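Local coordinates for aminopeptidase-like protein (Chaetomium thermophilum, PDB 5JM6), which probably acts as a zinc-dependent metalloaminopeptidase of the M18 family and assembles as a dodecamer associated with the Cvt pathway of selective autophagy, at residues V392-H397 against L482-I487; R411-V416 against G492-G497; K297-A302 against R488-S493; A131-A136 against I305-C310; L137-K142 against G163-T168. All coordinates share one frame; numbering follows the deposited sequence.

Contact 1: residues V392-H397 against L482-I487; sequences VTHAAH and LSMHSI. With ZN (zinc ion), chain G.
Ala395 and Leu482 bring the two backbones nearest, their CA atoms 5.5 Å apart, where the end of strand 386-394 passes the loop leaving strand 473-481; no hydrogen bond joins the segments, and the loop then folds into a type II turn from Ser483 to Ser486. Two loop side chains, Leu482 and Met484, carry most of the packing. Leu482 lays CD2 against residues 395-397, 3.5 Å from Ala395 O. The same methyl is 4.0 Å from Ala395 CB. It also lies obliquely beside the His397 ring, with Leu482 CD2 3.9 Å from His397 CD2. Met484 has CG anti to the backbone N (chi1 -176°), and its chain runs straight to SD before bending at chi3 (-59°), which carries CE to Val392. There CE touches Val392 CG2 at 3.6 Å, the two side chains running antiparallel. Met484 is also roughly perpendicular to His394; SD lies 4.3 Å from the centroid of the His394 ring, an oblique sulfur-aromatic contact closest at CE1. Beyond the segments, the His394 ring meets Phe211 of a second subunit, while His397 ND1 accepts a hydrogen bond from Asn399 N and NE2 bonds to Pro205 O of that subunit. Met484 and Val392 both lean on Asp306 as well. Next to Met484, in the same turn, His485 NE2 binds a zinc ion at 1.9 Å, with Asp306 and Glu340 among its other ligands. A zinc-binding loop packed against the end of a central-sheet strand thus forms one wall of the two-zinc site of this M18 aminopeptidase.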
# COMPACT_ATOMS: atom_id res chain seq x y z
N VAL A 392 -24.41 32.38 13.17
CA VAL A 392 -23.04 32.85 13.36
C VAL A 392 -22.16 32.51 12.15
O VAL A 392 -22.45 31.58 11.39
CB VAL A 392 -22.43 32.25 14.63
CG1 VAL A 392 -22.91 33.00 15.86
CG2 VAL A 392 -22.77 30.77 14.75
N THR A 393 -21.09 33.28 11.97
CA THR A 393 -20.16 33.10 10.86
C THR A 393 -18.73 32.96 11.37
O THR A 393 -18.45 33.26 12.53
CB THR A 393 -20.22 34.28 9.87
OG1 THR A 393 -20.07 35.52 10.58
CG2 THR A 393 -21.54 34.29 9.12
N HIS A 394 -17.83 32.51 10.51
CA HIS A 394 -16.46 32.25 10.92
C HIS A 394 -15.60 33.51 10.85
O HIS A 394 -15.42 34.09 9.78
CB HIS A 394 -15.85 31.14 10.05
CG HIS A 394 -16.66 29.89 10.01
ND1 HIS A 394 -16.88 29.10 11.12
CD2 HIS A 394 -17.32 29.29 8.99
CE1 HIS A 394 -17.63 28.07 10.79
NE2 HIS A 394 -17.91 28.16 9.50
N ALA A 395 -15.07 33.91 12.00
CA ALA A 395 -14.11 35.00 12.05
C ALA A 395 -12.80 34.53 11.44
O ALA A 395 -12.56 33.33 11.33
CB ALA A 395 -13.90 35.47 13.48
N ALA A 396 -11.95 35.48 11.04
CA ALA A 396 -10.63 35.14 10.54
C ALA A 396 -9.88 34.33 11.58
O ALA A 396 -9.77 34.75 12.73
CB ALA A 396 -9.86 36.40 10.18
N HIS A 397 -9.38 33.16 11.20
CA HIS A 397 -8.61 32.36 12.14
C HIS A 397 -7.13 32.62 11.92
O HIS A 397 -6.60 32.34 10.84
CB HIS A 397 -8.91 30.87 12.00
CG HIS A 397 -8.50 30.07 13.20
ND1 HIS A 397 -7.19 29.95 13.61
CD2 HIS A 397 -9.24 29.36 14.09
CE1 HIS A 397 -7.14 29.20 14.70
NE2 HIS A 397 -8.37 28.83 15.01
N LEU A 482 -15.02 32.52 16.42
CA LEU A 482 -13.99 31.50 16.30
C LEU A 482 -14.42 30.22 17.02
O LEU A 482 -15.20 30.26 17.96
CB LEU A 482 -12.66 31.99 16.87
CG LEU A 482 -11.84 32.87 15.92
CD1 LEU A 482 -10.44 33.09 16.46
CD2 LEU A 482 -11.81 32.23 14.54
N SER A 483 -13.93 29.08 16.52
CA SER A 483 -14.15 27.78 17.15
C SER A 483 -15.63 27.43 17.24
O SER A 483 -16.11 26.99 18.29
CB SER A 483 -13.51 27.75 18.54
OG SER A 483 -12.13 28.05 18.48
N MET A 484 -16.34 27.62 16.14
CA MET A 484 -17.75 27.26 16.05
C MET A 484 -17.94 25.76 16.30
O MET A 484 -17.15 24.95 15.81
CB MET A 484 -18.31 27.66 14.69
CG MET A 484 -19.80 27.43 14.53
SD MET A 484 -20.39 27.93 12.90
CE MET A 484 -19.93 29.66 12.89
N HIS A 485 -18.97 25.43 17.07
CA HIS A 485 -19.31 24.05 17.46
C HIS A 485 -18.39 23.47 18.53
O HIS A 485 -18.52 22.31 18.90
CB HIS A 485 -19.36 23.12 16.24
CG HIS A 485 -20.63 23.22 15.46
ND1 HIS A 485 -20.94 22.36 14.42
CD2 HIS A 485 -21.68 24.07 15.57
CE1 HIS A 485 -22.12 22.69 13.92
NE2 HIS A 485 -22.59 23.71 14.60
N SER A 486 -17.43 24.26 19.01
CA SER A 486 -16.69 23.85 20.21
C SER A 486 -17.60 23.88 21.43
O SER A 486 -18.62 24.58 21.43
CB SER A 486 -15.48 24.75 20.45
OG SER A 486 -14.94 24.50 21.74
N ILE A 487 -17.23 23.14 22.47
CA ILE A 487 -17.96 23.22 23.72
C ILE A 487 -17.73 24.59 24.36
O ILE A 487 -18.50 25.02 25.21
CB ILE A 487 -17.55 22.10 24.70
CG1 ILE A 487 -18.61 21.91 25.79
CG2 ILE A 487 -16.19 22.39 25.33
CD1 ILE A 487 -18.27 20.84 26.79
ZN ZN G . -23.99 24.97 14.74

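Contact 2: residues R411-V416 against G492-G497; sequences RLNVGV and GSLDPG
Asn413 and Asp495 grip each other's segments through two hydrogen bonds. Asn413 OD1 accepts from Leu494 N at 2.8 Å, the donor standing above the carbonyl plane. In the other direction, Asn413 N donates to Asp495 OD2 at 3.2 Å along a nearly straight line (165°), meeting that oxygen from above the carboxylate plane. The same OD2 accepts a second hydrogen bond from Gly492 N at 3.0 Å on its anti lone pair, so one oxygen ties the loop to the turn and the turn to itself. Leu412 flanks this pair: its CD1 lies 3.7 Å from Gly492 N, and CD2 rests against the carboxylate. Gly492 CA lies beside Asn413 OD1, where a CB would meet that oxygen. With an alanine in place of Asp495, Asn413 N and Gly492 N would probably both lose their acceptor, leaving the loop held to the turn mainly through the Asn413 amide. Further out, a type I turn from Gly492 to Asp495, closed by Asp495 N to Gly492 O, sets the donors in place. Asn413 ND2 reaches Glu298 O in a weak bond, and Leu412 O bonds to Asn233 of a second subunit. The arrangement is a type I turn between strand 489-492 and helix 495-514, in which the Asp495 carboxylate ties down the loop before strand 417-419.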
# COMPACT_ATOMS: atom_id res chain seq x y z
N ARG A 411 -13.52 40.29 10.98
CA ARG A 411 -12.80 40.52 12.22
C ARG A 411 -13.71 40.59 13.42
O ARG A 411 -14.92 40.70 13.29
CB ARG A 411 -12.02 41.83 12.11
CG ARG A 411 -11.27 41.99 10.81
CD ARG A 411 -9.92 41.31 10.86
NE ARG A 411 -8.84 42.27 10.94
CZ ARG A 411 -8.01 42.53 9.95
NH1 ARG A 411 -8.13 41.90 8.80
NH2 ARG A 411 -7.04 43.42 10.10
N LEU A 412 -13.12 40.52 14.61
CA LEU A 412 -13.88 40.64 15.84
C LEU A 412 -14.01 42.11 16.23
O LEU A 412 -13.12 42.91 15.92
CB LEU A 412 -13.23 39.85 16.98
CG LEU A 412 -13.17 38.33 16.83
CD1 LEU A 412 -12.61 37.72 18.11
CD2 LEU A 412 -14.55 37.76 16.52
N ASN A 413 -15.13 42.45 16.85
CA ASN A 413 -15.39 43.81 17.33
C ASN A 413 -15.41 44.84 16.20
O ASN A 413 -14.83 45.92 16.32
CB ASN A 413 -14.38 44.21 18.40
CG ASN A 413 -14.60 43.48 19.71
OD1 ASN A 413 -15.67 42.93 19.96
ND2 ASN A 413 -13.58 43.46 20.56
N VAL A 414 -16.08 44.49 15.12
CA VAL A 414 -16.21 45.37 13.97
C VAL A 414 -17.69 45.52 13.62
O VAL A 414 -18.23 46.63 13.61
CB VAL A 414 -15.43 44.84 12.75
CG1 VAL A 414 -15.85 45.55 11.48
CG2 VAL A 414 -13.94 45.01 12.98
N GLY A 415 -18.33 44.41 13.33
CA GLY A 415 -19.74 44.43 13.01
C GLY A 415 -20.17 43.12 12.39
O GLY A 415 -19.40 42.17 12.30
N VAL A 416 -21.42 43.09 11.95
CA VAL A 416 -22.00 41.88 11.42
C VAL A 416 -21.49 41.58 10.00
O VAL A 416 -21.21 42.49 9.22
CB VAL A 416 -23.52 41.98 11.43
CG1 VAL A 416 -24.11 40.65 11.20
CG2 VAL A 416 -23.98 42.50 12.78
N GLY A 492 -15.65 38.61 19.96
CA GLY A 492 -15.26 39.85 20.58
C GLY A 492 -16.28 40.29 21.62
O GLY A 492 -17.46 39.96 21.51
N SER A 493 -15.82 41.03 22.62
CA SER A 493 -16.69 41.46 23.71
C SER A 493 -17.75 42.46 23.24
O SER A 493 -18.78 42.62 23.89
CB SER A 493 -15.86 42.07 24.84
OG SER A 493 -15.15 43.20 24.38
N LEU A 494 -17.49 43.14 22.12
CA LEU A 494 -18.44 44.10 21.59
C LEU A 494 -19.37 43.50 20.56
O LEU A 494 -20.29 44.16 20.09
CB LEU A 494 -17.71 45.28 20.96
CG LEU A 494 -16.79 46.06 21.89
CD1 LEU A 494 -16.05 47.12 21.09
CD2 LEU A 494 -17.58 46.69 23.02
N ASP A 495 -19.14 42.24 20.20
CA ASP A 495 -19.91 41.62 19.14
C ASP A 495 -21.40 41.41 19.45
O ASP A 495 -22.22 41.55 18.55
CB ASP A 495 -19.25 40.31 18.72
CG ASP A 495 -18.21 40.51 17.63
OD1 ASP A 495 -18.56 41.09 16.58
OD2 ASP A 495 -17.03 40.13 17.83
N PRO A 496 -21.76 41.07 20.70
CA PRO A 496 -23.21 41.05 20.95
C PRO A 496 -23.85 42.42 20.73
O PRO A 496 -24.84 42.51 20.02
CB PRO A 496 -23.31 40.63 22.42
CG PRO A 496 -22.08 39.84 22.66
CD PRO A 496 -21.01 40.51 21.84
N GLY A 497 -23.26 43.47 21.31
CA GLY A 497 -23.79 44.81 21.19
C GLY A 497 -23.86 45.29 19.75
O GLY A 497 -24.88 45.82 19.31

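Contact 3: residues K297-A302 against R488-S493; sequences KEFIFA and RAMTGS
Met490 packs against Phe299 and Phe301 where strands 299-302 and 489-492 run antiparallel. Its CB meets two partners: Ile300 O at 3.6 Å and the ring edge of Phe301, the residue paired with it in a non-hydrogen-bonded position, with CD1 3.9 Å away. A chi1 of 57° places CG between the backbone N and the carbonyl carbon, and the chain runs on alongside Phe299. SD makes a Met-aromatic contact from higher over that ring, 5.3 Å from the Phe299 centroid. The bend at chi3 (-75°) then drops CE over the ring face, 3.8 Å from the centroid of Phe299, a CH-pi contact offset toward the rim. On the other face of the sheet, Ile300 and Thr491 form a hydrogen-bonded pair, Ile300 N to Thr491 O at 2.7 Å with the reverse bond longer, and Ala302 pairs likewise with Ala489. Ile300 CG1 reaches past Thr491 to Ser493 CA at 3.6 Å. At the other end, Arg488 extends from CG to NE past Ala302, its guanidinium face over Phe301 O. The charge is met outside: NH2 forms a salt bridge with Asp173 of a second subunit and a hydrogen bond with Pro289 O. Glu298 and Phe299 form a classic beta bulge opposite Gly293 on the third strand, 291-293. The chemistry is divided accordingly: backbone bonds fix the register, Met490 and Phe301 share one face while the Met490 methyl covers the Phe299 ring, and the Arg488-Asp173 salt bridge adds a charged tie to the second subunit.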
# COMPACT_ATOMS: atom_id res chain seq x y z
N LYS A 297 -9.53 42.52 27.67
CA LYS A 297 -10.90 42.02 27.83
C LYS A 297 -11.73 42.35 26.58
O LYS A 297 -12.87 42.81 26.68
CB LYS A 297 -11.55 42.59 29.09
CG LYS A 297 -10.92 42.05 30.37
CD LYS A 297 -11.35 42.80 31.61
CE LYS A 297 -10.55 42.34 32.82
NZ LYS A 297 -11.09 42.88 34.09
N GLU A 298 -11.13 42.09 25.42
CA GLU A 298 -11.79 42.26 24.13
C GLU A 298 -12.58 41.01 23.73
O GLU A 298 -13.41 41.06 22.83
CB GLU A 298 -10.77 42.56 23.03
CG GLU A 298 -9.70 43.56 23.39
CD GLU A 298 -8.32 42.92 23.49
OE1 GLU A 298 -8.20 41.85 24.12
OE2 GLU A 298 -7.36 43.50 22.94
N PHE A 299 -12.30 39.90 24.41
CA PHE A 299 -12.86 38.60 24.03
C PHE A 299 -13.99 38.20 24.96
O PHE A 299 -14.02 38.61 26.12
CB PHE A 299 -11.78 37.51 24.07
CG PHE A 299 -10.70 37.68 23.06
CD1 PHE A 299 -10.99 37.87 21.72
CD2 PHE A 299 -9.37 37.64 23.45
CE1 PHE A 299 -9.99 38.02 20.80
CE2 PHE A 299 -8.36 37.79 22.53
CZ PHE A 299 -8.67 37.99 21.20
N ILE A 300 -14.93 37.42 24.44
CA ILE A 300 -15.87 36.71 25.29
C ILE A 300 -15.66 35.21 25.12
O ILE A 300 -15.70 34.69 24.00
CB ILE A 300 -17.33 37.07 24.96
CG1 ILE A 300 -17.64 38.49 25.44
CG2 ILE A 300 -18.29 36.09 25.62
CD1 ILE A 300 -19.00 38.99 25.02
N PHE A 301 -15.40 34.52 26.22
CA PHE A 301 -15.25 33.07 26.20
C PHE A 301 -16.52 32.42 26.73
O PHE A 301 -16.86 32.58 27.91
CB PHE A 301 -14.05 32.61 27.04
CG PHE A 301 -12.75 33.26 26.65
CD1 PHE A 301 -12.51 33.65 25.35
CD2 PHE A 301 -11.77 33.47 27.61
CE1 PHE A 301 -11.31 34.25 25.00
CE2 PHE A 301 -10.57 34.06 27.27
CZ PHE A 301 -10.34 34.45 25.96
N ALA A 302 -17.23 31.70 25.87
CA ALA A 302 -18.44 31.01 26.28
C ALA A 302 -18.74 29.84 25.36
O ALA A 302 -18.30 29.82 24.21
CB ALA A 302 -19.61 31.98 26.31
N ARG A 488 -16.63 25.24 23.99
CA ARG A 488 -16.39 26.62 24.39
C ARG A 488 -15.76 27.44 23.25
O ARG A 488 -14.61 27.20 22.87
CB ARG A 488 -15.49 26.64 25.63
CG ARG A 488 -15.40 27.98 26.33
CD ARG A 488 -14.73 27.83 27.69
NE ARG A 488 -14.63 29.11 28.39
CZ ARG A 488 -15.50 29.53 29.30
NH1 ARG A 488 -16.55 28.78 29.63
NH2 ARG A 488 -15.33 30.70 29.89
N ALA A 489 -16.50 28.43 22.76
CA ALA A 489 -16.06 29.26 21.63
C ALA A 489 -15.67 30.66 22.09
O ALA A 489 -15.61 30.94 23.28
CB ALA A 489 -17.15 29.33 20.57
N MET A 490 -15.39 31.54 21.13
CA MET A 490 -15.05 32.93 21.43
C MET A 490 -15.51 33.90 20.35
O MET A 490 -15.47 33.59 19.16
CB MET A 490 -13.54 33.07 21.64
CG MET A 490 -12.71 32.62 20.46
SD MET A 490 -10.93 32.85 20.67
CE MET A 490 -10.78 34.62 20.46
N THR A 491 -15.97 35.08 20.78
CA THR A 491 -16.12 36.23 19.89
C THR A 491 -15.57 37.45 20.61
O THR A 491 -15.09 37.35 21.74
CB THR A 491 -17.59 36.50 19.48
OG1 THR A 491 -18.33 36.99 20.60
CG2 THR A 491 -18.25 35.25 18.93
N GLY A 492 -15.65 38.61 19.96
CA GLY A 492 -15.26 39.85 20.58
C GLY A 492 -16.28 40.29 21.62
O GLY A 492 -17.46 39.96 21.51
N SER A 493 -15.82 41.03 22.62
CA SER A 493 -16.69 41.46 23.71
C SER A 493 -17.75 42.46 23.24
O SER A 493 -18.78 42.62 23.89
CB SER A 493 -15.86 42.07 24.84
OG SER A 493 -15.15 43.20 24.38

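Contact 4: residues A131-A136 against I305-C310; sequences AGHIDA and IDDKLC. With ZN (zinc ion), chain H; ZN (zinc ion), chain G.
His133, at the end of strand 127-133, and Asp306, on helix 305-320, cross at about a right angle, ring and carboxylate planes 51° apart, with the carboxylate at the ring edge. A zinc ion sits between them, bound by His133 NE2 at 2.1 Å and Asp306 OD1 at 2.0 Å. The other oxygen, Asp306 OD2, binds the second zinc at 1.8 Å, so this carboxylate bridges the two metals. Asp306 has CG anti to its backbone N (chi1 -175°), which carries the carboxylate out to the two zinc ions. Asp307 approaches His133 differently: its CB lies over one ring face, and its OD2 accepts a nearly straight hydrogen bond from His133 N at 3.1 Å, although the position of that oxygen is less certain. Losing the carboxylate to an alanine at Asp307 is likely to leave His133 N without this acceptor and the metal ligand with one tie fewer to the helix. His133 ND1, the nitrogen not bound to zinc, donates to Asp135 OD1 at 2.8 Å, tilted from the ring plane, while Asp135 OD2 bonds to Tyr161. Lys308 bends at chi4 so that NZ makes a weak hydrogen bond with Ile134 O. Asp391 adds a ligand to the first zinc; Glu340 and His485 bind the second. The bridging carboxylate thus couples the two metals, while the Asp135 bond orients the His133 ring for its zinc, as expected of a two-metal aminopeptidase centre.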
# COMPACT_ATOMS: atom_id res chain seq x y z
N ALA A 131 -34.83 35.69 11.78
CA ALA A 131 -34.92 34.30 12.21
C ALA A 131 -33.56 33.80 12.68
O ALA A 131 -32.52 34.15 12.12
CB ALA A 131 -35.44 33.43 11.08
N GLY A 132 -33.57 32.98 13.73
CA GLY A 132 -32.36 32.37 14.26
C GLY A 132 -32.71 31.08 14.97
O GLY A 132 -33.89 30.75 15.11
N HIS A 133 -31.70 30.35 15.42
CA HIS A 133 -31.95 29.12 16.18
C HIS A 133 -31.32 29.20 17.57
O HIS A 133 -30.25 29.76 17.74
CB HIS A 133 -31.44 27.89 15.42
CG HIS A 133 -29.94 27.80 15.32
ND1 HIS A 133 -29.18 27.06 16.20
CD2 HIS A 133 -29.08 28.30 14.41
CE1 HIS A 133 -27.91 27.13 15.86
NE2 HIS A 133 -27.82 27.88 14.77
N ILE A 134 -32.05 28.73 18.57
CA ILE A 134 -31.54 28.71 19.94
C ILE A 134 -31.11 27.33 20.47
O ILE A 134 -30.80 27.21 21.66
CB ILE A 134 -32.55 29.34 20.91
CG1 ILE A 134 -33.94 28.75 20.70
CG2 ILE A 134 -32.58 30.84 20.70
CD1 ILE A 134 -34.92 29.21 21.75
N ASP A 135 -31.15 26.30 19.64
CA ASP A 135 -30.55 25.03 20.04
C ASP A 135 -29.03 25.12 19.87
O ASP A 135 -28.54 25.91 19.07
CB ASP A 135 -31.10 23.86 19.22
CG ASP A 135 -30.58 23.86 17.80
OD1 ASP A 135 -30.69 24.91 17.13
OD2 ASP A 135 -30.05 22.82 17.36
N ALA A 136 -28.30 24.29 20.61
CA ALA A 136 -26.85 24.25 20.53
C ALA A 136 -26.39 22.81 20.62
O ALA A 136 -27.11 21.97 21.11
CB ALA A 136 -26.25 25.07 21.65
N ILE A 305 -22.32 29.15 21.71
CA ILE A 305 -22.46 30.37 20.95
C ILE A 305 -23.13 30.11 19.60
O ILE A 305 -23.76 31.02 19.07
CB ILE A 305 -21.10 31.09 20.74
CG1 ILE A 305 -20.44 31.41 22.08
CG2 ILE A 305 -21.27 32.39 19.97
CD1 ILE A 305 -19.27 32.37 21.97
N ASP A 306 -23.07 28.88 19.07
CA ASP A 306 -23.65 28.71 17.73
C ASP A 306 -25.13 29.01 17.93
O ASP A 306 -25.93 28.21 18.42
CB ASP A 306 -23.40 27.31 17.14
CG ASP A 306 -23.92 27.17 15.69
OD1 ASP A 306 -25.02 27.65 15.38
OD2 ASP A 306 -23.20 26.60 14.83
N ASP A 307 -25.39 30.23 17.47
CA ASP A 307 -26.61 31.05 17.47
C ASP A 307 -27.34 31.49 18.73
O ASP A 307 -28.26 32.30 18.60
CB ASP A 307 -27.65 30.45 16.54
CG ASP A 307 -27.87 31.33 15.35
OD1 ASP A 307 -27.10 32.30 15.20
OD2 ASP A 307 -28.83 31.12 14.58
N LYS A 308 -26.98 31.06 19.93
CA LYS A 308 -27.53 31.77 21.08
C LYS A 308 -27.09 33.24 20.98
O LYS A 308 -27.81 34.14 21.42
CB LYS A 308 -27.10 31.15 22.41
CG LYS A 308 -28.01 30.01 22.88
CD LYS A 308 -27.39 29.28 24.07
CE LYS A 308 -28.39 28.41 24.79
NZ LYS A 308 -28.54 27.05 24.19
N LEU A 309 -25.94 33.48 20.36
CA LEU A 309 -25.42 34.83 20.15
C LEU A 309 -26.27 35.67 19.17
O LEU A 309 -26.71 36.76 19.52
CB LEU A 309 -23.97 34.78 19.66
CG LEU A 309 -23.29 36.09 19.24
CD1 LEU A 309 -23.45 37.16 20.30
CD2 LEU A 309 -21.82 35.85 18.96
N CYS A 310 -26.49 35.17 17.96
CA CYS A 310 -27.29 35.93 16.99
C CYS A 310 -28.75 36.02 17.44
O CYS A 310 -29.40 37.04 17.23
CB CYS A 310 -27.22 35.31 15.59
SG CYS A 310 -25.65 35.56 14.73
ZN ZN H . -25.98 28.03 13.70
ZN ZN G . -23.99 24.97 14.74

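Contact 5: residues L137-K142 against G163-T168; sequences LTARLK and GALNET
Leu137 is brought onto Ala164 by chi1 of -85°, which puts CG anti to the carbonyl carbon and beside the backbone N, and by chi2 of 66°, which swings CD2 across the start of the 163-168 loop. CB then touches Ala164 CB at 3.6 Å, while CD2 lies 3.8 Å from Ala164 CA and grazes Gly163 O. Leu165, with CG also anti to the carbonyl carbon (chi1 -62°), extends CD2 to Ala139 CB at 4.0 Å. The Ala164 methyl rests against the Thr138 backbone, 3.4 Å from Thr138 N and 3.6 Å from Thr138 O. A side chain at Gly163's backbone angles would collide with the preceding carbonyl oxygen. Within the loop, Asn166 OD1 accepts a hydrogen bond from Thr168 OG1 at 2.7 Å and a weak one from Thr168 N, steadying the start of the short 3-10 segment. The same two residues reach the zinc-binding loop: Asn166 ND2 donates to His485 O, and Thr168 OG1 accepts from Ile487 N. Leu137 also lies beside His485 and Glu340, both zinc ligands, and Asn166 and Glu167 pack on a second subunit. Across this contact no hydrogen bond forms; small methyls and leucine branches join the lead-in to strand 139-141 to the loop after strand 153-160. Apolar fit therefore does the joining here, while Asn166 ND2 and Thr168 OG1 bond to the loop that carries His485.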
# COMPACT_ATOMS: atom_id res chain seq x y z
N LEU A 137 -25.18 22.52 20.15
CA LEU A 137 -24.69 21.16 20.22
C LEU A 137 -24.65 20.80 21.69
O LEU A 137 -24.14 21.56 22.49
CB LEU A 137 -23.30 21.05 19.62
CG LEU A 137 -23.22 20.86 18.11
CD1 LEU A 137 -23.75 22.09 17.40
CD2 LEU A 137 -21.79 20.60 17.70
N THR A 138 -25.18 19.64 22.03
CA THR A 138 -25.27 19.21 23.42
C THR A 138 -25.45 17.70 23.50
O THR A 138 -25.70 17.05 22.49
CB THR A 138 -26.43 19.93 24.15
OG1 THR A 138 -26.29 19.76 25.57
CG2 THR A 138 -27.78 19.40 23.70
N ALA A 139 -25.27 17.14 24.70
CA ALA A 139 -25.38 15.69 24.88
C ALA A 139 -26.59 15.33 25.74
O ALA A 139 -26.60 15.57 26.94
CB ALA A 139 -24.11 15.14 25.50
N ARG A 140 -27.59 14.72 25.12
CA ARG A 140 -28.84 14.41 25.81
C ARG A 140 -28.79 13.07 26.53
O ARG A 140 -28.23 12.10 26.02
CB ARG A 140 -30.01 14.45 24.84
CG ARG A 140 -30.21 15.81 24.20
CD ARG A 140 -31.55 15.95 23.52
NE ARG A 140 -32.19 17.20 23.92
CZ ARG A 140 -32.15 18.33 23.21
NH1 ARG A 140 -31.52 18.37 22.05
NH2 ARG A 140 -32.75 19.41 23.67
N LEU A 141 -29.38 13.04 27.72
CA LEU A 141 -29.52 11.80 28.47
C LEU A 141 -30.36 10.80 27.70
O LEU A 141 -31.39 11.15 27.12
CB LEU A 141 -30.15 12.07 29.84
CG LEU A 141 -29.22 12.35 31.03
CD1 LEU A 141 -28.37 13.59 30.80
CD2 LEU A 141 -30.04 12.49 32.31
N LYS A 142 -29.91 9.55 27.68
CA LYS A 142 -30.63 8.47 27.04
C LYS A 142 -31.97 8.25 27.74
O LYS A 142 -32.13 8.64 28.90
CB LYS A 142 -29.80 7.19 27.08
CG LYS A 142 -28.47 7.28 26.33
CD LYS A 142 -28.34 6.12 25.37
CE LYS A 142 -27.00 6.09 24.64
NZ LYS A 142 -25.84 5.82 25.53
N GLY A 163 -24.23 15.77 16.96
CA GLY A 163 -22.89 15.51 16.48
C GLY A 163 -21.94 16.25 17.41
O GLY A 163 -20.82 16.61 17.03
N ALA A 164 -22.41 16.49 18.63
CA ALA A 164 -21.72 17.34 19.60
C ALA A 164 -20.43 16.79 20.20
O ALA A 164 -19.47 17.56 20.36
CB ALA A 164 -22.67 17.69 20.72
N LEU A 165 -20.34 15.50 20.49
CA LEU A 165 -19.23 15.12 21.36
C LEU A 165 -18.00 14.99 20.50
O LEU A 165 -17.68 13.94 19.96
CB LEU A 165 -19.51 13.78 22.06
CG LEU A 165 -20.71 13.70 23.01
CD1 LEU A 165 -21.06 12.26 23.30
CD2 LEU A 165 -20.39 14.45 24.29
N ASN A 166 -17.25 16.08 20.50
CA ASN A 166 -16.03 16.18 19.73
C ASN A 166 -14.92 16.32 20.73
O ASN A 166 -15.18 16.33 21.93
CB ASN A 166 -16.07 17.36 18.73
CG ASN A 166 -16.43 18.69 19.38
OD1 ASN A 166 -16.00 18.99 20.50
ND2 ASN A 166 -17.20 19.50 18.67
N GLU A 167 -13.69 16.42 20.25
CA GLU A 167 -12.53 16.40 21.13
C GLU A 167 -12.58 17.46 22.24
O GLU A 167 -12.05 17.23 23.33
CB GLU A 167 -11.25 16.54 20.32
CG GLU A 167 -11.22 17.73 19.37
CD GLU A 167 -11.70 17.37 17.97
OE1 GLU A 167 -12.87 16.96 17.83
OE2 GLU A 167 -10.90 17.48 17.02
N THR A 168 -13.22 18.60 22.00
CA THR A 168 -13.21 19.66 23.00
C THR A 168 -14.05 19.32 24.24
O THR A 168 -13.99 20.03 25.24
CB THR A 168 -13.70 21.01 22.42
OG1 THR A 168 -15.10 20.95 22.14
CG2 THR A 168 -12.93 21.35 21.15

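Contact 4 lies nearest the centre of the chain and is dominated by metal-carboxylate chemistry; the centres of the others lie about 16 to 19 Å from the centre of the chain, largely buried, and contacts 1, 2, 3 and 5 also reach a second subunit. Contacts 1 and 4 share a zinc ion and neighbouring strands, 386-394 and 127-133, of the central sheet. Contacts 2 and 3 share Gly492 and Ser493: contact 3 pairs strands by backbone bonds, contact 2 pins the following turn by side-chain bonds. Contact 5, in series with contact 1, is apolar across its segments but touches the His485 loop, as Met484 in contact 1 touches Asp306 of contact 4.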